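Local atomic coordinates of pirin family protein (Acinetobacter baumannii, PDB entry 6D0P), a protein that probably acts as an iron-dependent quercetin 2,3-dioxygenase of the pirin family, whose fold is built from two cupin domains. Residues 204-218 with 238-252. Sequence-based numbering, arbitrary orientation. Where two conformers were deposited one is given.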
ATOM      1  N   HIS A 204     -12.116   7.541  11.753  1.00 18.45           N
ATOM      2  CA  HIS A 204     -10.978   7.021  10.985  1.00 17.37           C
ATOM      3  C   HIS A 204     -10.620   7.910   9.783  1.00 15.65           C
ATOM      4  O   HIS A 204     -11.493   8.414   9.087  1.00 14.68           O
ATOM      5  CB  HIS A 204     -11.280   5.626  10.403  1.00 17.93           C
ATOM      6  CG  HIS A 204     -11.074   4.495  11.357  1.00 20.28           C
ATOM      7  ND1 HIS A 204     -10.748   3.224  10.936  1.00 22.49           N
ATOM      8  CD2 HIS A 204     -11.094   4.455  12.700  1.00 21.49           C
ATOM      9  CE1 HIS A 204     -10.604   2.449  11.984  1.00 24.15           C
ATOM     10  NE2 HIS A 204     -10.804   3.173  13.068  1.00 22.61           N
ATOM     11  N   THR A 205      -9.325   8.071   9.578  1.00 14.82           N
ATOM     12  CA  THR A 205      -8.782   8.546   8.305  1.00 14.37           C
ATOM     13  C   THR A 205      -9.396   7.660   7.221  1.00 14.58           C
ATOM     14  O   THR A 205      -9.490   6.451   7.441  1.00 14.83           O
ATOM     15  CB  THR A 205      -7.262   8.369   8.281  1.00 14.48           C
ATOM     16  OG1 THR A 205      -6.729   9.241   9.270  1.00 14.69           O
ATOM     17  CG2 THR A 205      -6.628   8.623   6.932  1.00 14.33           C
ATOM     18  N   THR A 206      -9.805   8.249   6.092  1.00 13.73           N
ATOM     19  CA  THR A 206     -10.446   7.531   5.030  1.00 13.69           C
ATOM     20  C   THR A 206      -9.919   8.058   3.703  1.00 13.06           C
ATOM     21  O   THR A 206     -10.138   9.243   3.359  1.00 12.77           O
ATOM     22  CB  THR A 206     -11.971   7.674   5.103  1.00 15.81           C
ATOM     23  OG1 THR A 206     -12.445   7.192   6.363  1.00 18.64           O
ATOM     24  CG2 THR A 206     -12.664   6.908   4.002  1.00 15.75           C
ATOM     25  N   LEU A 207      -9.160   7.216   3.017  1.00 12.72           N
ATOM     26  CA  LEU A 207      -8.586   7.557   1.739  1.00 12.59           C
ATOM     27  C   LEU A 207      -9.190   6.660   0.656  1.00 13.06           C
ATOM     28  O   LEU A 207      -9.235   5.429   0.828  1.00 14.36           O
ATOM     29  CB  LEU A 207      -7.070   7.354   1.810  1.00 12.69           C
ATOM     30  CG  LEU A 207      -6.366   8.023   2.979  1.00 13.16           C
ATOM     31  CD1 LEU A 207      -4.916   7.601   3.012  1.00 13.57           C
ATOM     32  CD2 LEU A 207      -6.490   9.548   2.888  1.00 14.05           C
ATOM     33  N   VAL A 208      -9.671   7.262  -0.427  1.00 12.94           N
ATOM     34  CA  VAL A 208     -10.192   6.518  -1.581  1.00 13.73           C
ATOM     35  C   VAL A 208      -9.170   6.676  -2.700  1.00 13.98           C
ATOM     36  O   VAL A 208      -8.897   7.790  -3.148  1.00 13.20           O
ATOM     37  CB  VAL A 208     -11.577   7.008  -2.021  1.00 15.03           C
ATOM     38  CG1 VAL A 208     -12.080   6.279  -3.263  1.00 15.45           C
ATOM     39  CG2 VAL A 208     -12.559   6.899  -0.863  1.00 15.71           C
ATOM     40  N   VAL A 209      -8.556   5.568  -3.058  1.00 13.47           N
ATOM     41  CA  VAL A 209      -7.530   5.572  -4.092  1.00 14.17           C
ATOM     42  C   VAL A 209      -8.127   4.965  -5.366  1.00 14.54           C
ATOM     43  O   VAL A 209      -8.643   3.852  -5.334  1.00 14.91           O
ATOM     44  CB  VAL A 209      -6.276   4.801  -3.656  1.00 14.73           C
ATOM     45  CG1 VAL A 209      -5.203   4.809  -4.747  1.00 16.34           C
ATOM     46  CG2 VAL A 209      -5.718   5.351  -2.359  1.00 15.77           C
ATOM     47  N   VAL A 210      -8.092   5.736  -6.444  1.00 13.14           N
ATOM     48  CA  VAL A 210      -8.534   5.278  -7.723  1.00 14.78           C
ATOM     49  C   VAL A 210      -7.282   5.021  -8.558  1.00 14.10           C
ATOM     50  O   VAL A 210      -6.590   5.943  -8.930  1.00 14.85           O
ATOM     51  CB  VAL A 210      -9.484   6.287  -8.396  1.00 15.63           C
ATOM     52  CG1 VAL A 210      -9.949   5.799  -9.765  1.00 16.41           C
ATOM     53  CG2 VAL A 210     -10.664   6.585  -7.496  1.00 17.70           C
ATOM     54  N   LEU A 211      -6.989   3.755  -8.826  1.00 14.12           N
ATOM     55  CA  LEU A 211      -5.821   3.411  -9.608  1.00 14.73           C
ATOM     56  C   LEU A 211      -6.084   3.628 -11.097  1.00 15.96           C
ATOM     57  O   LEU A 211      -5.235   4.195 -11.814  1.00 14.78           O
ATOM     58  CB  LEU A 211      -5.441   1.952  -9.343  1.00 15.36           C
ATOM     59  CG  LEU A 211      -5.100   1.609  -7.900  1.00 15.65           C
ATOM     60  CD1 LEU A 211      -4.873   0.109  -7.764  1.00 16.60           C
ATOM     61  CD2 LEU A 211      -3.890   2.383  -7.404  1.00 15.94           C
ATOM     62  N   GLU A 212      -7.260   3.212 -11.543  1.00 16.49           N
ATOM     63  CA  GLU A 212      -7.643   3.281 -12.938  1.00 18.81           C
ATOM     64  C   GLU A 212      -9.168   3.335 -13.000  1.00 17.85           C
ATOM     65  O   GLU A 212      -9.822   2.682 -12.210  1.00 17.30           O
ATOM     66  CB  GLU A 212      -7.113   2.035 -13.655  1.00 22.32           C
ATOM     67  CG  GLU A 212      -7.276   2.034 -15.154  1.00 27.27           C
ATOM     68  CD  GLU A 212      -6.910   0.678 -15.757  1.00 35.21           C
ATOM     69  OE1 GLU A 212      -5.702   0.244 -15.628  1.00 36.09           O
ATOM     70  OE2 GLU A 212      -7.823   0.027 -16.312  1.00 39.71           O
ATOM     71  N   GLY A 213      -9.704   4.139 -13.909  1.00 17.76           N
ATOM     72  CA  GLY A 213     -11.144   4.231 -14.092  1.00 18.57           C
ATOM     73  C   GLY A 213     -11.685   5.592 -13.716  1.00 19.18           C
ATOM     74  O   GLY A 213     -10.986   6.618 -13.838  1.00 18.12           O
ATOM     75  N   ALA A 214     -12.932   5.592 -13.240  1.00 18.58           N
ATOM     76  CA  ALA A 214     -13.651   6.831 -12.928  1.00 18.79           C
ATOM     77  C   ALA A 214     -14.834   6.497 -12.027  1.00 18.53           C
ATOM     78  O   ALA A 214     -15.698   5.683 -12.414  1.00 19.14           O
ATOM     79  CB  ALA A 214     -14.143   7.474 -14.194  1.00 20.55           C
ATOM     80  N   VAL A 215     -14.867   7.111 -10.844  0.50 17.41           N
ATOM     81  CA  VAL A 215     -15.905   6.833  -9.870  0.50 17.15           C
ATOM     82  C   VAL A 215     -16.313   8.133  -9.161  0.50 17.02           C
ATOM     83  O   VAL A 215     -15.460   8.997  -8.867  0.50 16.58           O
ATOM     84  CB  VAL A 215     -15.421   5.763  -8.878  0.50 16.99           C
ATOM     85  CG1 VAL A 215     -14.068   6.122  -8.285  0.50 16.42           C
ATOM     86  CG2 VAL A 215     -16.439   5.488  -7.785  0.50 16.88           C
ATOM     87  N   VAL A 216     -17.619   8.250  -8.885  1.00 16.91           N
ATOM     88  CA  VAL A 216     -18.199   9.418  -8.251  1.00 17.56           C
ATOM     89  C   VAL A 216     -18.382   9.100  -6.768  1.00 17.72           C
ATOM     90  O   VAL A 216     -18.993   8.083  -6.421  1.00 16.23           O
ATOM     91  CB  VAL A 216     -19.539   9.813  -8.902  1.00 18.66           C
ATOM     92  CG1 VAL A 216     -20.183  10.993  -8.189  1.00 20.06           C
ATOM     93  CG2 VAL A 216     -19.378  10.113 -10.381  1.00 19.53           C
ATOM     94  N   VAL A 217     -17.849   9.973  -5.909  1.00 17.92           N
ATOM     95  CA  VAL A 217     -17.977   9.839  -4.465  1.00 19.39           C
ATOM     96  C   VAL A 217     -19.150  10.716  -3.982  1.00 20.77           C
ATOM     97  O   VAL A 217     -19.226  11.913  -4.308  1.00 19.71           O
ATOM     98  CB  VAL A 217     -16.676  10.257  -3.754  1.00 20.53           C
ATOM     99  CG1 VAL A 217     -16.766  10.066  -2.249  1.00 21.52           C
ATOM    100  CG2 VAL A 217     -15.460   9.554  -4.320  1.00 20.04           C
ATOM    101  N   ASN A 218     -20.030  10.128  -3.180  1.00 21.32           N
ATOM    102  CA  ASN A 218     -21.176  10.827  -2.575  1.00 23.25           C
ATOM    103  C   ASN A 218     -21.991  11.596  -3.623  1.00 25.80           C
ATOM    104  O   ASN A 218     -22.431  12.712  -3.352  1.00 27.01           O
ATOM    105  CB  ASN A 218     -20.727  11.752  -1.442  1.00 23.82           C
ATOM    106  CG  ASN A 218     -20.152  10.981  -0.276  1.00 24.01           C
ATOM    107  OD1 ASN A 218     -20.433   9.800  -0.131  1.00 22.34           O
ATOM    108  ND2 ASN A 218     -19.351  11.634   0.554  1.00 25.06           N
ATOM    109  N   PHE A 238     -19.907   6.556   3.087  1.00 21.47           N
ATOM    110  CA  PHE A 238     -19.763   7.239   1.829  1.00 19.96           C
ATOM    111  C   PHE A 238     -20.171   6.269   0.724  1.00 20.02           C
ATOM    112  O   PHE A 238     -20.251   5.048   0.957  1.00 20.28           O
ATOM    113  CB  PHE A 238     -18.343   7.774   1.632  1.00 20.04           C
ATOM    114  CG  PHE A 238     -17.263   6.731   1.517  1.00 19.69           C
ATOM    115  CD1 PHE A 238     -16.694   6.175   2.648  1.00 19.29           C
ATOM    116  CD2 PHE A 238     -16.807   6.319   0.269  1.00 19.26           C
ATOM    117  CE1 PHE A 238     -15.704   5.206   2.545  1.00 18.71           C
ATOM    118  CE2 PHE A 238     -15.795   5.374   0.166  1.00 19.64           C
ATOM    119  CZ  PHE A 238     -15.242   4.819   1.304  1.00 18.17           C
ATOM    120  N   SER A 239     -20.397   6.814  -0.449  1.00 19.10           N
ATOM    121  CA  SER A 239     -20.826   6.010  -1.591  1.00 19.44           C
ATOM    122  C   SER A 239     -19.852   6.177  -2.758  1.00 18.47           C
ATOM    123  O   SER A 239     -19.216   7.240  -2.937  1.00 17.78           O
ATOM    124  CB  SER A 239     -22.236   6.355  -2.014  1.00 21.00           C
ATOM    125  OG  SER A 239     -22.314   7.647  -2.615  1.00 22.04           O
ATOM    126  N   LEU A 240     -19.767   5.126  -3.553  1.00 17.52           N
ATOM    127  CA  LEU A 240     -18.981   5.118  -4.768  1.00 19.27           C
ATOM    128  C   LEU A 240     -19.886   4.625  -5.904  1.00 19.67           C
ATOM    129  O   LEU A 240     -20.581   3.604  -5.770  1.00 21.31           O
ATOM    130  CB  LEU A 240     -17.775   4.190  -4.616  1.00 18.31           C
ATOM    131  CG  LEU A 240     -16.696   4.580  -3.609  1.00 18.41           C
ATOM    132  CD1 LEU A 240     -15.588   3.542  -3.619  1.00 19.85           C
ATOM    133  CD2 LEU A 240     -16.114   5.949  -3.917  1.00 18.49           C
ATOM    134  N   ASN A 241     -19.866   5.336  -7.010  1.00 20.04           N
ATOM    135  CA  ASN A 241     -20.695   5.002  -8.173  1.00 21.06           C
ATOM    136  C   ASN A 241     -19.782   5.018  -9.391  1.00 20.12           C
ATOM    137  O   ASN A 241     -19.299   6.081  -9.767  1.00 19.84           O
ATOM    138  CB  ASN A 241     -21.849   5.999  -8.316  1.00 24.65           C
ATOM    139  CG  ASN A 241     -22.983   5.493  -9.186  1.00 29.25           C
ATOM    140  OD1 ASN A 241     -22.870   4.450  -9.829  1.00 32.23           O
ATOM    141  ND2 ASN A 241     -24.091   6.222  -9.192  1.00 30.47           N
ATOM    142  N   ALA A 242     -19.513   3.858  -9.983  1.00 19.81           N
ATOM    143  CA  ALA A 242     -18.558   3.781 -11.101  1.00 20.20           C
ATOM    144  C   ALA A 242     -19.150   4.285 -12.433  1.00 21.51           C
ATOM    145  O   ALA A 242     -20.198   3.834 -12.877  1.00 22.25           O
ATOM    146  CB  ALA A 242     -18.069   2.365 -11.237  1.00 20.48           C
ATOM    147  N   GLU A 243     -18.395   5.144 -13.116  1.00 22.44           N
ATOM    148  CA  GLU A 243     -18.757   5.658 -14.448  1.00 25.91           C
ATOM    149  C   GLU A 243     -18.031   4.826 -15.522  1.00 26.30           C
ATOM    150  O   GLU A 243     -18.380   4.856 -16.712  1.00 24.06           O
ATOM    151  CB  GLU A 243     -18.403   7.139 -14.556  1.00 29.84           C
ATOM    152  CG  GLU A 243     -19.128   8.011 -13.546  1.00 35.11           C
ATOM    153  CD  GLU A 243     -20.527   8.439 -13.960  1.00 39.53           C
ATOM    154  OE1 GLU A 243     -21.141   7.731 -14.786  1.00 49.16           O
ATOM    155  OE2 GLU A 243     -21.008   9.473 -13.451  1.00 44.37           O
ATOM    156  N   GLU A 244     -17.009   4.105 -15.063  1.00 24.44           N
ATOM    157  CA  GLU A 244     -16.173   3.213 -15.877  0.50 24.90           C
ATOM    158  C   GLU A 244     -15.695   2.069 -14.975  1.00 23.65           C
ATOM    159  O   GLU A 244     -15.667   2.233 -13.764  1.00 22.30           O
ATOM    160  CB  GLU A 244     -14.889   3.897 -16.367  0.50 25.72           C
ATOM    161  CG  GLU A 244     -15.075   5.104 -17.274  0.50 27.59           C
ATOM    162  CD  GLU A 244     -13.759   5.810 -17.552  0.50 30.77           C
ATOM    163  OE1 GLU A 244     -12.694   5.186 -17.310  0.50 31.90           O
ATOM    164  OE2 GLU A 244     -13.788   6.983 -17.997  0.50 34.91           O
ATOM    165  N   ASP A 245     -15.282   0.941 -15.539  1.00 22.18           N
ATOM    166  CA  ASP A 245     -14.696  -0.125 -14.701  1.00 22.33           C
ATOM    167  C   ASP A 245     -13.528   0.501 -13.928  1.00 20.99           C
ATOM    168  O   ASP A 245     -12.651   1.136 -14.555  1.00 18.89           O
ATOM    169  CB  ASP A 245     -14.163  -1.286 -15.542  1.00 24.45           C
ATOM    170  CG  ASP A 245     -15.241  -2.199 -16.102  1.00 28.54           C
ATOM    171  OD1 ASP A 245     -16.442  -1.904 -15.907  1.00 26.61           O
ATOM    172  OD2 ASP A 245     -14.863  -3.203 -16.726  1.00 33.38           O
ATOM    173  N   THR A 246     -13.513   0.346 -12.604  1.00 19.68           N
ATOM    174  CA  THR A 246     -12.551   1.060 -11.769  1.00 19.89           C
ATOM    175  C   THR A 246     -11.802   0.111 -10.823  1.00 18.72           C
ATOM    176  O   THR A 246     -12.427  -0.682 -10.140  1.00 20.21           O
ATOM    177  CB  THR A 246     -13.299   2.127 -10.951  1.00 20.64           C
ATOM    178  OG1 THR A 246     -13.935   3.052 -11.839  1.00 19.96           O
ATOM    179  CG2 THR A 246     -12.408   2.860  -9.979  1.00 20.96           C
ATOM    180  N   LYS A 247     -10.476   0.215 -10.793  1.00 17.38           N
ATOM    181  CA  LYS A 247      -9.650  -0.461  -9.834  1.00 18.30           C
ATOM    182  C   LYS A 247      -9.397   0.531  -8.690  1.00 16.52           C
ATOM    183  O   LYS A 247      -8.931   1.672  -8.942  1.00 14.45           O
ATOM    184  CB  LYS A 247      -8.283  -0.887 -10.391  1.00 21.51           C
ATOM    185  CG  LYS A 247      -8.274  -1.803 -11.607  1.00 27.51           C
ATOM    186  CD  LYS A 247      -6.887  -1.797 -12.277  1.00 30.39           C
ATOM    187  CE  LYS A 247      -6.814  -2.387 -13.673  1.00 36.02           C
ATOM    188  NZ  LYS A 247      -5.453  -2.205 -14.262  1.00 34.06           N
ATOM    189  N   PHE A 248      -9.719   0.121  -7.473  1.00 15.20           N
ATOM    190  CA  PHE A 248      -9.629   1.043  -6.331  1.00 16.13           C
ATOM    191  C   PHE A 248      -9.000   0.382  -5.100  1.00 14.83           C
ATOM    192  O   PHE A 248      -8.829  -0.843  -5.015  1.00 13.97           O
ATOM    193  CB  PHE A 248     -11.038   1.510  -5.920  1.00 17.45           C
ATOM    194  CG  PHE A 248     -11.872   0.430  -5.279  1.00 20.73           C
ATOM    195  CD1 PHE A 248     -11.814   0.188  -3.910  1.00 22.54           C
ATOM    196  CD2 PHE A 248     -12.703  -0.369  -6.038  1.00 21.07           C
ATOM    197  CE1 PHE A 248     -12.525  -0.852  -3.332  1.00 23.31           C
ATOM    198  CE2 PHE A 248     -13.447  -1.386  -5.453  1.00 23.19           C
ATOM    199  CZ  PHE A 248     -13.356  -1.638  -4.102  1.00 23.47           C
ATOM    200  N   LEU A 249      -8.619   1.251  -4.176  1.00 14.56           N
ATOM    201  CA  LEU A 249      -8.296   0.861  -2.819  1.00 15.32           C
ATOM    202  C   LEU A 249      -9.040   1.797  -1.881  1.00 15.33           C
ATOM    203  O   LEU A 249      -9.281   2.991  -2.208  1.00 16.53           O
ATOM    204  CB  LEU A 249      -6.806   0.933  -2.490  1.00 17.39           C
ATOM    205  CG  LEU A 249      -5.954  -0.096  -3.200  1.00 21.01           C
ATOM    206  CD1 LEU A 249      -5.226   0.558  -4.337  1.00 22.73           C
ATOM    207  CD2 LEU A 249      -4.977  -0.741  -2.238  1.00 23.13           C
ATOM    208  N   VAL A 250      -9.475   1.245  -0.783  1.00 13.74           N
ATOM    209  CA  VAL A 250      -9.996   2.065   0.304  1.00 14.35           C
ATOM    210  C   VAL A 250      -9.083   1.806   1.511  1.00 13.68           C
ATOM    211  O   VAL A 250      -8.893   0.658   1.914  1.00 13.63           O
ATOM    212  CB  VAL A 250     -11.465   1.758   0.607  1.00 14.65           C
ATOM    213  CG1 VAL A 250     -11.949   2.457   1.867  1.00 15.69           C
ATOM    214  CG2 VAL A 250     -12.351   2.098  -0.573  1.00 15.70           C
ATOM    215  N   LEU A 251      -8.527   2.870   2.066  1.00 12.94           N
ATOM    216  CA  LEU A 251      -7.615   2.781   3.184  1.00 13.34           C
ATOM    217  C   LEU A 251      -8.209   3.574   4.339  1.00 13.82           C
ATOM    218  O   LEU A 251      -8.494   4.762   4.168  1.00 14.19           O
ATOM    219  CB  LEU A 251      -6.281   3.394   2.777  1.00 14.02           C
ATOM    220  CG  LEU A 251      -5.687   2.894   1.471  1.00 14.38           C
ATOM    221  CD1 LEU A 251      -4.460   3.720   1.123  1.00 15.26           C
ATOM    222  CD2 LEU A 251      -5.337   1.414   1.547  1.00 15.87           C
ATOM    223  N   THR A 252      -8.425   2.937   5.474  1.00 13.70           N
ATOM    224  CA  THR A 252      -8.942   3.672   6.636  1.00 14.39           C
ATOM    225  C   THR A 252      -8.137   3.259   7.857  1.00 14.29           C
ATOM    226  O   THR A 252      -7.558   2.150   7.905  1.00 13.42           O
ATOM    227  CB  THR A 252     -10.430   3.421   6.926  1.00 15.74           C
ATOM    228  OG1 THR A 252     -10.620   2.256   7.731  1.00 16.70           O
ATOM    229  CG2 THR A 252     -11.243   3.276   5.659  1.00 16.40           C
TER
HETATM  230  O   HOH W   1     -10.073  -0.337 -14.285  1.00 25.74           O
HETATM  231  O   HOH W   2     -21.554   8.231  -5.370  1.00 19.53           O
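Phe238 slides its ring past Val208, placing CE2 3.7 Å from Val208 CG2, while its CE1 lies against the CG2 methyl of Thr206 arriving from the opposite direction. Next to it, Leu240 and Val208 reach for each other tip to tip. Leu240 CD2 also meets Val217 CG2 at 3.7 Å, and in the conformer given, Val215 CG2 lies against Leu240 CB. These side chains fill the space between two sheets of the C-terminal cupin domain. Strands 205-210 and 245-252 run antiparallel in one sheet, 214-217 and 238-242 in the other, and both segments pass from one sheet to the other at 211-213 and 243-244, as in a cupin beta-sandwich. On the other face of the first sheet, Leu211 CD1 presses unusually close to Leu249 CD1, at 3.5 Å.

Paired N-H...O bonds link Leu207 with Leu251 and Val209 with Leu249 before a classic beta bulge, in which Leu211 and Glu212 both face Lys247. Leu211 N binds Lys247 O, and Lys247 N returns a bond to Glu212 O. The extended Lys247 chain carries NZ to Glu212 OE1 (2.8 Å), meeting it from 50° above the carboxylate plane; Glu124 is a second salt-bridge partner of this amine. A water donates to both Glu212 OE2 and Asp245 O. At the corner, Thr246 OG1 accepts from Ala214 N at 3.1 Å and donates to Glu244 O, tying the two turns together. Gly213 turns the corner with a positive phi of 114°, and its CA lies against Asp245 O and Thr246 OG1. At the end of the 214-217/238-242 pair, away from the corner, Asn218 OD1 accepts Ser239 N at 3.0 Å, nearly along the C=O axis, and Asn218 N donates to Ser239 O.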